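Local atomic coordinates of oxidoreductase (Bordetella pertussis, PDB entry 3Q2K), a protein that binds NAD(H) and probably oxidises UDP-N-acetylglucosaminuronic acid in the biosynthesis of 2,3-diacetamido-2,3-dideoxy-D-mannuronic acid. Residues 30-35 against 92-97; 47-52 against 323-328; 145-150 against 330-335; 153-158 against 311-316. One frame throughout, in Å; residues are numbered along the deposited sequence.

Contact 1 of 4, residues 30-35 against 92-97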
loop_
_atom_site.group_PDB
_atom_site.type_symbol
_atom_site.label_atom_id
_atom_site.label_comp_id
_atom_site.label_asym_id
_atom_site.label_seq_id
_atom_site.Cartn_x
_atom_site.Cartn_y
_atom_site.Cartn_z
ATOM N N LYS C 30 -40.513 -42.988 4.060
ATOM C CA LYS C 30 -39.784 -42.186 3.081
ATOM C C LYS C 30 -39.552 -40.734 3.501
ATOM O O LYS C 30 -40.424 -40.099 4.099
ATOM C CB LYS C 30 -40.485 -42.244 1.723
ATOM C CG LYS C 30 -40.559 -43.656 1.162
ATOM C CD LYS C 30 -41.272 -43.691 -0.177
ATOM C CE LYS C 30 -42.779 -43.747 0.005
ATOM N NZ LYS C 30 -43.414 -43.651 -1.337
ATOM N N ILE C 31 -38.374 -40.209 3.178
ATOM C CA ILE C 31 -38.059 -38.803 3.404
ATOM C C ILE C 31 -39.033 -37.937 2.606
ATOM O O ILE C 31 -39.184 -38.139 1.402
ATOM C CB ILE C 31 -36.635 -38.479 2.897
ATOM C CG1 ILE C 31 -35.585 -39.218 3.729
ATOM C CG2 ILE C 31 -36.328 -36.985 3.023
ATOM C CD1 ILE C 31 -35.461 -38.645 5.129
ATOM N N ARG C 32 -39.616 -36.932 3.256
ATOM C CA ARG C 32 -40.399 -35.912 2.563
ATOM C C ARG C 32 -39.633 -34.642 2.180
ATOM O O ARG C 32 -39.292 -33.816 3.031
ATOM C CB ARG C 32 -41.589 -35.483 3.422
ATOM C CG ARG C 32 -42.879 -36.271 3.228
ATOM C CD ARG C 32 -43.112 -37.381 4.244
ATOM N NE ARG C 32 -43.445 -36.897 5.582
ATOM C CZ ARG C 32 -44.207 -37.548 6.457
ATOM N NH1 ARG C 32 -44.760 -38.714 6.154
ATOM N NH2 ARG C 32 -44.446 -37.030 7.653
ATOM N N PHE C 33 -39.407 -34.459 0.882
ATOM C CA PHE C 33 -38.713 -33.306 0.315
ATOM C C PHE C 33 -39.656 -32.239 -0.226
ATOM O O PHE C 33 -40.681 -32.554 -0.825
ATOM C CB PHE C 33 -37.899 -33.693 -0.920
ATOM C CG PHE C 33 -36.577 -34.326 -0.614
ATOM C CD1 PHE C 33 -35.502 -33.558 -0.212
ATOM C CD2 PHE C 33 -36.407 -35.686 -0.778
ATOM C CE1 PHE C 33 -34.282 -34.148 0.028
ATOM C CE2 PHE C 33 -35.191 -36.282 -0.532
ATOM C CZ PHE C 33 -34.131 -35.511 -0.124
ATOM N N GLY C 34 -39.248 -30.982 -0.098
ATOM C CA GLY C 34 -39.964 -29.877 -0.723
ATOM C C GLY C 34 -39.006 -29.168 -1.656
ATOM O O GLY C 34 -37.837 -28.991 -1.314
ATOM N N LEU C 35 -39.500 -28.792 -2.831
ATOM C CA LEU C 35 -38.703 -28.057 -3.805
ATOM C C LEU C 35 -39.148 -26.602 -3.907
ATOM O O LEU C 35 -40.331 -26.304 -4.079
ATOM C CB LEU C 35 -38.791 -28.746 -5.168
ATOM C CG LEU C 35 -38.038 -28.057 -6.309
ATOM C CD1 LEU C 35 -36.558 -28.060 -6.003
ATOM C CD2 LEU C 35 -38.265 -28.781 -7.632
ATOM N N ASN C 92 -45.446 -30.032 5.355
ATOM C CA ASN C 92 -44.686 -30.838 6.308
ATOM C C ASN C 92 -43.381 -31.449 5.788
ATOM O O ASN C 92 -42.950 -32.479 6.310
ATOM C CB ASN C 92 -45.584 -31.958 6.839
ATOM C CG ASN C 92 -45.734 -33.098 5.845
ATOM O OD1 ASN C 92 -45.501 -34.259 6.183
ATOM N ND2 ASN C 92 -46.066 -32.778 4.601
ATOM N N ALA C 93 -42.753 -30.881 4.759
ATOM C CA ALA C 93 -41.558 -31.499 4.180
ATOM C C ALA C 93 -40.435 -31.579 5.210
ATOM O O ALA C 93 -40.371 -30.728 6.103
ATOM C CB ALA C 93 -41.092 -30.768 2.924
ATOM N N ASP C 94 -39.612 -32.624 5.152
ATOM C CA ASP C 94 -38.570 -32.817 6.166
ATOM C C ASP C 94 -37.363 -31.954 5.838
ATOM O O ASP C 94 -36.606 -31.550 6.725
ATOM C CB ASP C 94 -38.061 -34.260 6.263
ATOM C CG ASP C 94 -39.170 -35.207 6.688
ATOM O OD1 ASP C 94 -39.805 -34.922 7.727
ATOM O OD2 ASP C 94 -39.439 -36.202 5.982
ATOM N N ALA C 95 -37.249 -31.669 4.546
ATOM C CA ALA C 95 -36.123 -30.952 3.958
ATOM C C ALA C 95 -36.571 -30.128 2.756
ATOM O O ALA C 95 -37.293 -30.601 1.880
ATOM C CB ALA C 95 -35.054 -31.946 3.533
ATOM N N LEU C 96 -36.121 -28.883 2.683
ATOM C CA LEU C 96 -36.422 -28.081 1.508
ATOM C C LEU C 96 -35.243 -27.896 0.562
ATOM O O LEU C 96 -34.113 -27.601 0.959
ATOM C CB LEU C 96 -36.992 -26.746 1.975
ATOM C CG LEU C 96 -38.378 -27.172 2.452
ATOM C CD1 LEU C 96 -38.832 -26.277 3.584
ATOM C CD2 LEU C 96 -39.293 -27.032 1.251
ATOM N N VAL C 97 -35.528 -28.082 -0.721
ATOM C CA VAL C 97 -34.490 -27.958 -1.731
ATOM C C VAL C 97 -34.554 -26.557 -2.323
ATOM O O VAL C 97 -35.625 -26.103 -2.731
ATOM C CB VAL C 97 -34.670 -28.985 -2.856
ATOM C CG1 VAL C 97 -33.713 -28.614 -3.975
ATOM C CG2 VAL C 97 -34.395 -30.394 -2.344
#
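Arg32 and Asp94 meet where the two strands begin to pair. Asp94 turns its carboxylate back beside its own backbone N (chi1 -63°), and from there OD2 takes the backbone N-H of Arg32, with N to OD2 at 2.8 Å. The donor comes in on the anti side of OD2, somewhat out of the carboxylate plane, while OD1 forms a salt bridge with Arg29. The Arg32 chain bends at chi2 and chi3, bringing its guanidinium close to Asn92 OD1 without a hydrogen bond; its attraction to Asp94 is one of charge alone. From Gly34 on, the pairing is regular and parallel: Gly34 N gives to Ala95 O (2.8 Å) and Val97 N to Gly34 O (2.6 Å). These are strands 31-36 and 95-98, central neighbours in the Rossmann sheet that carries the dinucleotide. At Gly34 the lack of a side chain lets Leu96 CD2 lie 3.5 Å from Gly34 CA. Phe33, Leu35, Ala95 and Val97 share the other face, where helix 42-50 packs. There Leu35 CG stands opposite the backbone N (chi1 178°), and CD1 reaches Val97 CG1 at 3.5 Å. Phe33 CD1 touches Val97 CG2 at 4.0 Å, and Ile31 CG2 lies over one face of the Phe33 ring, toward its rim.

Contact 2 of 4, residues 47-52 against 323-328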
loop_
_atom_site.group_PDB
_atom_site.type_symbol
_atom_site.label_atom_id
_atom_site.label_comp_id
_atom_site.label_asym_id
_atom_site.label_seq_id
_atom_site.Cartn_x
_atom_site.Cartn_y
_atom_site.Cartn_z
ATOM N N GLY C 47 -36.508 -35.249 -10.894
ATOM C CA GLY C 47 -36.088 -36.568 -11.349
ATOM C C GLY C 47 -35.051 -37.319 -10.537
ATOM O O GLY C 47 -34.930 -38.542 -10.621
ATOM N N ALA C 48 -34.253 -36.605 -9.752
ATOM C CA ALA C 48 -33.278 -37.329 -8.946
ATOM C C ALA C 48 -34.077 -37.906 -7.787
ATOM O O ALA C 48 -33.887 -39.062 -7.410
ATOM C CB ALA C 48 -32.157 -36.433 -8.443
ATOM N N ILE C 49 -34.979 -37.095 -7.243
ATOM C CA ILE C 49 -35.741 -37.524 -6.074
ATOM C C ILE C 49 -36.552 -38.767 -6.425
ATOM O O ILE C 49 -36.581 -39.740 -5.671
ATOM C CB ILE C 49 -36.691 -36.444 -5.547
ATOM C CG1 ILE C 49 -35.873 -35.410 -4.769
ATOM C CG2 ILE C 49 -37.722 -37.108 -4.644
ATOM C CD1 ILE C 49 -36.515 -34.046 -4.600
ATOM N N ALA C 50 -37.177 -38.704 -7.596
ATOM C CA ALA C 50 -37.995 -39.776 -8.152
ATOM C C ALA C 50 -37.128 -40.996 -8.436
ATOM O O ALA C 50 -37.598 -42.131 -8.425
ATOM C CB ALA C 50 -38.692 -39.307 -9.424
ATOM N N GLN C 51 -35.839 -40.782 -8.667
ATOM C CA GLN C 51 -34.961 -41.922 -8.882
ATOM C C GLN C 51 -34.689 -42.624 -7.551
ATOM O O GLN C 51 -34.053 -43.674 -7.521
ATOM C CB GLN C 51 -33.673 -41.456 -9.559
ATOM C CG GLN C 51 -33.210 -42.384 -10.664
ATOM C CD GLN C 51 -32.801 -41.621 -11.905
ATOM O OE1 GLN C 51 -31.616 -41.578 -12.223
ATOM N NE2 GLN C 51 -33.753 -40.998 -12.593
ATOM N N HIS C 52 -35.182 -42.079 -6.443
ATOM C CA HIS C 52 -35.074 -42.776 -5.166
ATOM C C HIS C 52 -36.449 -42.942 -4.533
ATOM O O HIS C 52 -36.563 -42.936 -3.306
ATOM C CB HIS C 52 -34.170 -42.006 -4.202
ATOM C CG HIS C 52 -32.751 -41.895 -4.666
ATOM N ND1 HIS C 52 -31.748 -42.714 -4.197
ATOM C CD2 HIS C 52 -32.170 -41.068 -5.566
ATOM C CE1 HIS C 52 -30.612 -42.405 -4.798
ATOM N NE2 HIS C 52 -30.840 -41.407 -5.633
ATOM N N LEU C 323 -26.842 -39.015 -8.213
ATOM C CA LEU C 323 -25.752 -39.419 -7.330
ATOM C C LEU C 323 -25.599 -38.578 -6.068
ATOM O O LEU C 323 -25.317 -39.107 -4.992
ATOM C CB LEU C 323 -24.452 -39.330 -8.125
ATOM C CG LEU C 323 -24.299 -40.593 -8.967
ATOM C CD1 LEU C 323 -23.358 -40.326 -10.133
ATOM C CD2 LEU C 323 -23.818 -41.667 -7.995
ATOM N N TYR C 324 -25.739 -37.262 -6.193
ATOM C CA TYR C 324 -25.640 -36.425 -5.002
ATOM C C TYR C 324 -26.716 -36.809 -3.992
ATOM O O TYR C 324 -26.508 -36.733 -2.782
ATOM C CB TYR C 324 -25.774 -34.940 -5.351
ATOM C CG TYR C 324 -25.666 -34.000 -4.165
ATOM C CD1 TYR C 324 -26.797 -33.610 -3.462
ATOM C CD2 TYR C 324 -24.440 -33.512 -3.731
ATOM C CE1 TYR C 324 -26.718 -32.745 -2.384
ATOM C CE2 TYR C 324 -24.348 -32.654 -2.645
ATOM C CZ TYR C 324 -25.489 -32.294 -1.961
ATOM O OH TYR C 324 -25.437 -31.425 -0.895
ATOM N N TYR C 325 -27.913 -37.138 -4.466
ATOM C CA TYR C 325 -29.002 -37.264 -3.506
ATOM C C TYR C 325 -28.829 -38.557 -2.725
ATOM O O TYR C 325 -29.331 -38.668 -1.607
ATOM C CB TYR C 325 -30.364 -37.267 -4.196
ATOM C CG TYR C 325 -31.051 -35.924 -4.239
ATOM C CD1 TYR C 325 -31.853 -35.479 -3.194
ATOM C CD2 TYR C 325 -30.933 -35.125 -5.363
ATOM C CE1 TYR C 325 -32.501 -34.257 -3.267
ATOM C CE2 TYR C 325 -31.573 -33.905 -5.439
ATOM C CZ TYR C 325 -32.361 -33.473 -4.395
ATOM O OH TYR C 325 -32.979 -32.247 -4.514
ATOM N N ASP C 326 -28.144 -39.534 -3.310
ATOM C CA ASP C 326 -27.872 -40.755 -2.563
ATOM C C ASP C 326 -27.341 -40.440 -1.173
ATOM O O ASP C 326 -27.825 -40.975 -0.175
ATOM C CB ASP C 326 -26.842 -41.656 -3.238
ATOM C CG ASP C 326 -26.809 -43.029 -2.594
ATOM O OD1 ASP C 326 -27.889 -43.495 -2.171
ATOM O OD2 ASP C 326 -25.730 -43.639 -2.452
ATOM N N ASN C 327 -26.345 -39.560 -1.143
ATOM C CA ASN C 327 -25.659 -39.143 0.075
ATOM C C ASN C 327 -26.558 -38.353 1.028
ATOM O O ASN C 327 -26.557 -38.585 2.239
ATOM C CB ASN C 327 -24.397 -38.364 -0.320
ATOM C CG ASN C 327 -23.804 -37.577 0.831
ATOM O OD1 ASN C 327 -23.739 -36.348 0.806
ATOM N ND2 ASN C 327 -23.384 -38.288 1.870
ATOM N N VAL C 328 -27.332 -37.413 0.495
ATOM C CA VAL C 328 -28.293 -36.668 1.302
ATOM C C VAL C 328 -29.273 -37.589 2.030
ATOM O O VAL C 328 -29.481 -37.495 3.241
ATOM C CB VAL C 328 -29.105 -35.740 0.380
ATOM C CG1 VAL C 328 -30.190 -35.010 1.146
ATOM C CG2 VAL C 328 -28.183 -34.735 -0.293
#
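The Tyr325 ring stands between the helix that bears it and the end of helix 42-50, and Ile49 lies over one of its faces. Ile49 CG1 sits 4.2 Å from the ring centroid and 26° off the normal, a CH-pi contact displaced toward the CE1 and CZ side. CG1 turns beside the backbone N of Ile49 (chi1 -77°), and the extended next torsion carries CD1 toward the hydroxyl end of the tyrosine, 4.0 Å from Tyr325 OH. Ala48 meets the same ring at an oblique angle, its CB 3.6 Å from Tyr325 CD2, so both residues come from the same side of the ring plane, Ile49 over the face by CE1 and CZ, Ala48 obliquely by CD2 and CE2. The second flat group is the imidazole of His52. Ala48 O lies in plane at its edge, and CE1 approaches Asp326 CA at 3.9 Å. The ring and the Asp326 carboxylate are turned only 16° apart in plane, although the two side chains cross at about a right angle.

No hydrogen bond joins the two segments; their polar ends are held by residues around them. Tyr325 OH bonds to His45 ND1, His52 NE2 to Pro322 O, and Arg55 bridges the pair by bonding His52 ND1 and forming a salt bridge with Asp326 OD1. The contact thus packs helix 321-333, from the C-terminal part of the chain, against helix 42-50 of the Rossmann fold, while Tyr325 also meets Phe33 of strand 31-36 edge-to-face and Tyr324, farther round the helix, rests on strand 146-148.

Contact 3 of 4, residues 145-150 against 330-335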
loop_
_atom_site.group_PDB
_atom_site.type_symbol
_atom_site.label_atom_id
_atom_site.label_comp_id
_atom_site.label_asym_id
_atom_site.label_seq_id
_atom_site.Cartn_x
_atom_site.Cartn_y
_atom_site.Cartn_z
ATOM N N ARG C 145 -29.723 -30.019 9.381
ATOM C CA ARG C 145 -28.745 -30.245 8.321
ATOM C C ARG C 145 -28.804 -29.143 7.265
ATOM O O ARG C 145 -29.887 -28.738 6.838
ATOM C CB ARG C 145 -29.223 -31.487 7.569
ATOM C CG ARG C 145 -28.231 -32.619 7.498
ATOM C CD ARG C 145 -27.817 -32.919 8.917
ATOM N NE ARG C 145 -26.665 -33.810 8.873
ATOM C CZ ARG C 145 -26.068 -34.268 9.966
ATOM N NH1 ARG C 145 -26.549 -33.933 11.154
ATOM N NH2 ARG C 145 -25.018 -35.067 9.864
ATOM N N LEU C 146 -27.644 -28.697 6.797
ATOM C CA LEU C 146 -27.560 -27.811 5.641
ATOM C C LEU C 146 -26.641 -28.512 4.650
ATOM O O LEU C 146 -25.482 -28.741 4.992
ATOM C CB LEU C 146 -26.943 -26.476 6.066
ATOM C CG LEU C 146 -26.376 -25.603 4.958
ATOM C CD1 LEU C 146 -27.343 -25.560 3.782
ATOM C CD2 LEU C 146 -26.048 -24.210 5.483
ATOM N N PHE C 147 -27.145 -28.910 3.484
ATOM C CA PHE C 147 -26.303 -29.531 2.460
ATOM C C PHE C 147 -26.128 -28.530 1.316
ATOM O O PHE C 147 -27.004 -27.711 1.074
ATOM C CB PHE C 147 -26.925 -30.778 1.833
ATOM C CG PHE C 147 -27.389 -31.809 2.821
ATOM C CD1 PHE C 147 -26.633 -32.946 3.053
ATOM C CD2 PHE C 147 -28.595 -31.661 3.488
ATOM C CE1 PHE C 147 -27.041 -33.907 3.958
ATOM C CE2 PHE C 147 -29.021 -32.631 4.372
ATOM C CZ PHE C 147 -28.236 -33.737 4.628
ATOM N N VAL C 148 -25.004 -28.552 0.609
ATOM C CA VAL C 148 -24.826 -27.713 -0.564
ATOM C C VAL C 148 -24.566 -28.612 -1.776
ATOM O O VAL C 148 -23.738 -29.519 -1.762
ATOM C CB VAL C 148 -23.672 -26.717 -0.358
ATOM C CG1 VAL C 148 -23.428 -25.914 -1.638
ATOM C CG2 VAL C 148 -23.966 -25.865 0.878
ATOM N N VAL C 149 -25.280 -28.389 -2.873
ATOM C CA VAL C 149 -25.185 -29.345 -3.979
ATOM C C VAL C 149 -23.833 -29.181 -4.651
ATOM O O VAL C 149 -23.535 -28.104 -5.150
ATOM C CB VAL C 149 -26.297 -29.115 -5.014
ATOM C CG1 VAL C 149 -26.048 -29.937 -6.263
ATOM C CG2 VAL C 149 -27.627 -29.484 -4.383
ATOM N N LYS C 150 -22.998 -30.212 -4.659
ATOM C CA LYS C 150 -21.769 -30.092 -5.418
ATOM C C LYS C 150 -21.615 -31.415 -6.146
ATOM O O LYS C 150 -20.778 -32.231 -5.757
ATOM C CB LYS C 150 -20.568 -29.832 -4.503
ATOM C CG LYS C 150 -19.748 -28.632 -4.913
ATOM C CD LYS C 150 -20.424 -27.403 -4.349
ATOM C CE LYS C 150 -19.546 -26.181 -4.606
ATOM N NZ LYS C 150 -20.081 -25.155 -5.546
ATOM N N ASN C 330 -29.019 -40.921 2.614
ATOM C CA ASN C 330 -28.203 -41.597 3.627
ATOM C C ASN C 330 -28.012 -40.747 4.875
ATOM O O ASN C 330 -28.398 -41.170 5.964
ATOM C CB ASN C 330 -26.827 -42.037 3.119
ATOM C CG ASN C 330 -26.929 -43.062 2.017
ATOM O OD1 ASN C 330 -27.965 -43.705 1.864
ATOM N ND2 ASN C 330 -25.867 -43.210 1.235
ATOM N N CYS C 331 -27.448 -39.554 4.712
ATOM C CA CYS C 331 -27.235 -38.678 5.855
ATOM C C CYS C 331 -28.533 -38.445 6.627
ATOM O O CYS C 331 -28.588 -38.469 7.858
ATOM C CB CYS C 331 -26.599 -37.356 5.412
ATOM S SG CYS C 331 -26.700 -36.173 6.765
ATOM N N LEU C 332 -29.617 -38.204 5.901
ATOM C CA LEU C 332 -30.870 -37.964 6.606
ATOM C C LEU C 332 -31.413 -39.219 7.277
ATOM O O LEU C 332 -32.163 -39.146 8.252
ATOM C CB LEU C 332 -31.914 -37.466 5.617
ATOM C CG LEU C 332 -31.582 -36.023 5.260
ATOM C CD1 LEU C 332 -32.702 -35.630 4.317
ATOM C CD2 LEU C 332 -31.540 -35.176 6.524
ATOM N N ARG C 333 -31.066 -40.368 6.707
ATOM C CA ARG C 333 -31.526 -41.626 7.285
ATOM C C ARG C 333 -30.655 -42.018 8.472
ATOM O O ARG C 333 -30.947 -43.005 9.141
ATOM C CB ARG C 333 -31.578 -42.751 6.249
ATOM C CG ARG C 333 -32.751 -42.679 5.271
ATOM C CD ARG C 333 -32.385 -43.550 4.085
ATOM N NE ARG C 333 -31.870 -44.805 4.621
ATOM C CZ ARG C 333 -32.678 -45.775 5.028
ATOM N NH1 ARG C 333 -33.990 -45.609 4.907
ATOM N NH2 ARG C 333 -32.165 -46.887 5.536
ATOM N N GLY C 334 -29.610 -41.243 8.749
ATOM C CA GLY C 334 -28.706 -41.518 9.864
ATOM C C GLY C 334 -27.471 -42.320 9.493
ATOM O O GLY C 334 -26.585 -42.503 10.328
ATOM N N ASP C 335 -27.397 -42.760 8.240
ATOM C CA ASP C 335 -26.308 -43.564 7.687
ATOM C C ASP C 335 -24.949 -42.876 7.623
ATOM O O ASP C 335 -23.921 -43.536 7.772
ATOM C CB ASP C 335 -26.615 -44.003 6.250
ATOM C CG ASP C 335 -27.861 -44.862 6.118
ATOM O OD1 ASP C 335 -28.442 -45.275 7.145
ATOM O OD2 ASP C 335 -28.262 -45.118 4.962
#
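Cys331 points its sulfur between Arg145 and Phe147, two residues whose side chains leave strand 146-148 and its preceding loop on the same side. SG stands opposite the backbone N of Cys331 (chi1 167°) and meets the phenylalanine in an edge-on Cys sulfur-aromatic contact: it lies 4.7 Å from the ring centroid and 76° off the normal, nearest to CE1 and CZ. Cys331 CB follows it in the plane of the ring, 3.8 Å from Phe147 CE1. Leu332 comes to the same outer end of the ring, also near its plane, with CD2 4.1 Å from Phe147 CZ. The aromatic group therefore pushes its rim, CZ foremost, against two successive residues of the helix.

Arg145 approaches the sulfur from another direction. Its chain bends at chi2 (54°), which lays the aliphatic part alongside Cys331 and puts NE 3.2 Å from SG. NE is buried here and has no hydrogen-bonding partner, whereas the far end of the guanidinium is held by a salt bridge from NH2 to Glu337. Just beyond these residues the helix ends in a Schellman motif, with Gly334 at positive phi and Asp335 N bonded back to Asn330 O. The contact is helix-on-sheet packing: the end of helix 321-333 lies against 146-148, the edge strand within this chain of the parallel Rossmann sheet, which runs on to Val149 in the NADH pocket.

Contact 4 of 4, residues 153-158 against 311-316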
loop_
_atom_site.group_PDB
_atom_site.type_symbol
_atom_site.label_atom_id
_atom_site.label_comp_id
_atom_site.label_asym_id
_atom_site.label_seq_id
_atom_site.Cartn_x
_atom_site.Cartn_y
_atom_site.Cartn_z
ATOM N N ARG C 153 -18.482 -33.681 -7.308
ATOM C CA ARG C 153 -17.649 -34.411 -6.360
ATOM C C ARG C 153 -17.822 -35.926 -6.472
ATOM O O ARG C 153 -16.948 -36.716 -6.107
ATOM C CB ARG C 153 -17.891 -33.913 -4.934
ATOM C CG ARG C 153 -17.244 -32.591 -4.601
ATOM C CD ARG C 153 -17.474 -32.282 -3.129
ATOM N NE ARG C 153 -16.991 -30.960 -2.739
ATOM C CZ ARG C 153 -16.684 -30.611 -1.493
ATOM N NH1 ARG C 153 -16.782 -31.471 -0.491
ATOM N NH2 ARG C 153 -16.263 -29.386 -1.223
ATOM N N ARG C 154 -18.964 -36.349 -7.000
ATOM C CA ARG C 154 -19.251 -37.772 -7.055
ATOM C C ARG C 154 -18.748 -38.320 -8.378
ATOM O O ARG C 154 -18.760 -39.531 -8.569
ATOM C CB ARG C 154 -20.752 -38.042 -6.939
ATOM C CG ARG C 154 -21.423 -37.496 -5.691
ATOM C CD ARG C 154 -20.778 -37.992 -4.402
ATOM N NE ARG C 154 -20.569 -39.436 -4.383
ATOM C CZ ARG C 154 -19.488 -40.011 -3.868
ATOM N NH1 ARG C 154 -19.362 -41.331 -3.890
ATOM N NH2 ARG C 154 -18.530 -39.265 -3.339
ATOM N N ASN C 155 -18.359 -37.440 -9.292
ATOM C CA ASN C 155 -17.804 -37.908 -10.555
ATOM C C ASN C 155 -16.781 -39.018 -10.335
ATOM O O ASN C 155 -15.813 -38.851 -9.599
ATOM C CB ASN C 155 -17.064 -36.770 -11.249
ATOM C CG ASN C 155 -18.011 -35.864 -11.997
ATOM O OD1 ASN C 155 -19.221 -35.974 -11.820
ATOM N ND2 ASN C 155 -17.470 -34.955 -12.805
ATOM N N ALA C 156 -16.945 -40.147 -11.012
ATOM C CA ALA C 156 -15.935 -41.195 -10.895
ATOM C C ALA C 156 -14.509 -40.771 -11.205
ATOM O O ALA C 156 -13.600 -41.246 -10.519
ATOM C CB ALA C 156 -16.290 -42.406 -11.737
ATOM N N THR C 157 -14.306 -39.960 -12.242
ATOM C CA THR C 157 -12.952 -39.484 -12.532
ATOM C C THR C 157 -12.321 -38.732 -11.357
ATOM O O THR C 157 -11.166 -38.981 -11.020
ATOM C CB THR C 157 -13.015 -38.504 -13.704
ATOM O OG1 THR C 157 -14.066 -37.582 -13.384
ATOM C CG2 THR C 157 -13.337 -39.251 -15.005
ATOM N N LEU C 158 -13.063 -37.825 -10.726
ATOM C CA LEU C 158 -12.482 -36.953 -9.709
ATOM C C LEU C 158 -12.347 -37.746 -8.411
ATOM O O LEU C 158 -11.398 -37.550 -7.650
ATOM C CB LEU C 158 -13.335 -35.695 -9.514
ATOM C CG LEU C 158 -13.401 -34.661 -10.647
ATOM C CD1 LEU C 158 -14.400 -33.524 -10.417
ATOM C CD2 LEU C 158 -12.019 -34.104 -10.981
ATOM N N TYR C 311 -15.956 -43.528 -18.741
ATOM C CA TYR C 311 -17.206 -43.825 -19.437
ATOM C C TYR C 311 -18.359 -43.498 -18.494
ATOM O O TYR C 311 -19.361 -42.902 -18.885
ATOM C CB TYR C 311 -17.327 -45.252 -19.979
ATOM C CG TYR C 311 -18.737 -45.496 -20.468
ATOM C CD1 TYR C 311 -19.704 -46.016 -19.616
ATOM C CD2 TYR C 311 -19.121 -45.139 -21.757
ATOM C CE1 TYR C 311 -21.002 -46.213 -20.049
ATOM C CE2 TYR C 311 -20.418 -45.337 -22.201
ATOM C CZ TYR C 311 -21.353 -45.870 -21.339
ATOM O OH TYR C 311 -22.648 -46.068 -21.762
ATOM N N GLU C 312 -18.190 -43.893 -17.237
ATOM C CA GLU C 312 -19.195 -43.570 -16.232
ATOM C C GLU C 312 -19.444 -42.078 -16.017
ATOM O O GLU C 312 -20.593 -41.641 -16.045
ATOM C CB GLU C 312 -18.847 -44.268 -14.918
ATOM C CG GLU C 312 -19.769 -43.834 -13.802
ATOM C CD GLU C 312 -19.403 -44.484 -12.483
ATOM O OE1 GLU C 312 -19.971 -44.025 -11.470
ATOM O OE2 GLU C 312 -18.564 -45.412 -12.459
ATOM N N THR C 313 -18.408 -41.269 -15.817
ATOM C CA THR C 313 -18.658 -39.860 -15.513
ATOM C C THR C 313 -19.326 -39.193 -16.710
ATOM O O THR C 313 -20.256 -38.390 -16.574
ATOM C CB THR C 313 -17.366 -39.101 -15.148
ATOM O OG1 THR C 313 -16.619 -39.888 -14.216
ATOM C CG2 THR C 313 -17.678 -37.734 -14.554
ATOM N N THR C 314 -18.827 -39.559 -17.888
ATOM C CA THR C 314 -19.389 -39.035 -19.129
ATOM C C THR C 314 -20.865 -39.365 -19.304
ATOM O O THR C 314 -21.645 -38.517 -19.748
ATOM C CB THR C 314 -18.607 -39.475 -20.374
ATOM O OG1 THR C 314 -17.253 -39.042 -20.220
ATOM C CG2 THR C 314 -19.206 -38.824 -21.609
ATOM N N SER C 315 -21.218 -40.592 -18.930
ATOM C CA SER C 315 -22.603 -41.041 -19.061
ATOM C C SER C 315 -23.629 -40.359 -18.156
ATOM O O SER C 315 -24.832 -40.503 -18.375
ATOM C CB SER C 315 -22.709 -42.560 -18.915
ATOM O OG SER C 315 -23.433 -42.928 -17.753
ATOM N N VAL C 316 -23.197 -39.635 -17.129
ATOM C CA VAL C 316 -24.166 -38.892 -16.330
ATOM C C VAL C 316 -23.951 -37.391 -16.467
ATOM O O VAL C 316 -24.558 -36.588 -15.754
ATOM C CB VAL C 316 -24.154 -39.277 -14.845
ATOM C CG1 VAL C 316 -24.352 -40.784 -14.707
ATOM C CG2 VAL C 316 -22.866 -38.765 -14.212
HETATM O O HOH W 1 -19.557 -40.875 -12.231
#
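Thr313 and Ala156 have the most surface buried here. Thr313 reaches from helix 306-315 toward the first turn of helix 156-166. Its OG1 lies beside its own backbone N (chi1 -46°), where it accepts the backbone N-H of Thr157 at 3.0 Å from N to OG1, with an angle of 157° at the hydrogen. The same hydroxyl is also bonded to Ala309 O, one turn back in its own helix, so one hydroxyl links the start of helix 156-166 to the backbone of helix 306-315. Ala156 N is near OG1 too but too badly angled to bond; it gives its hydrogen to water 1 at 3.0 Å, and the water in turn donates to Glu312 OE1 at 3.3 Å. Glu312 extends fully beyond CG, which brings its carboxylate against the methyl of Ala156, CD lying 3.8 Å from CB. Thr157 CG2 packs against Thr313 OG1, while Thr157 OG1 bonds to Val288 O. Backbone N-H groups of a helix's first turn commonly lack an intrahelical acceptor; here a threonine hydroxyl of helix 306-315 and a water held by Glu312 serve as acceptors at the N terminus of helix 156-166.

Contacts 1, 2 and 3 cluster, their centres 11 to 12 Å apart, round helix 321-333 and the parallel Rossmann sheet. Contact 1 lies within that sheet; contacts 2 and 3 share the helix, which returns from the C-terminal part of the chain to pack on helix 42-50 and on strand 146-148. Tyr325 touches Phe33 and Val97, and Leu332 touches Ile31, so helix and sheet form one continuous core. Along the chain, contact 1 closes before contacts 3 and 4 open, and the segments of contact 2 alternate with those of contacts 1 and 3. Contact 4, 15 Å from contact 2 and 27 Å from contact 1, falls between the segments of contact 3; Leu323 meets Arg154 where contacts 2 and 4 touch.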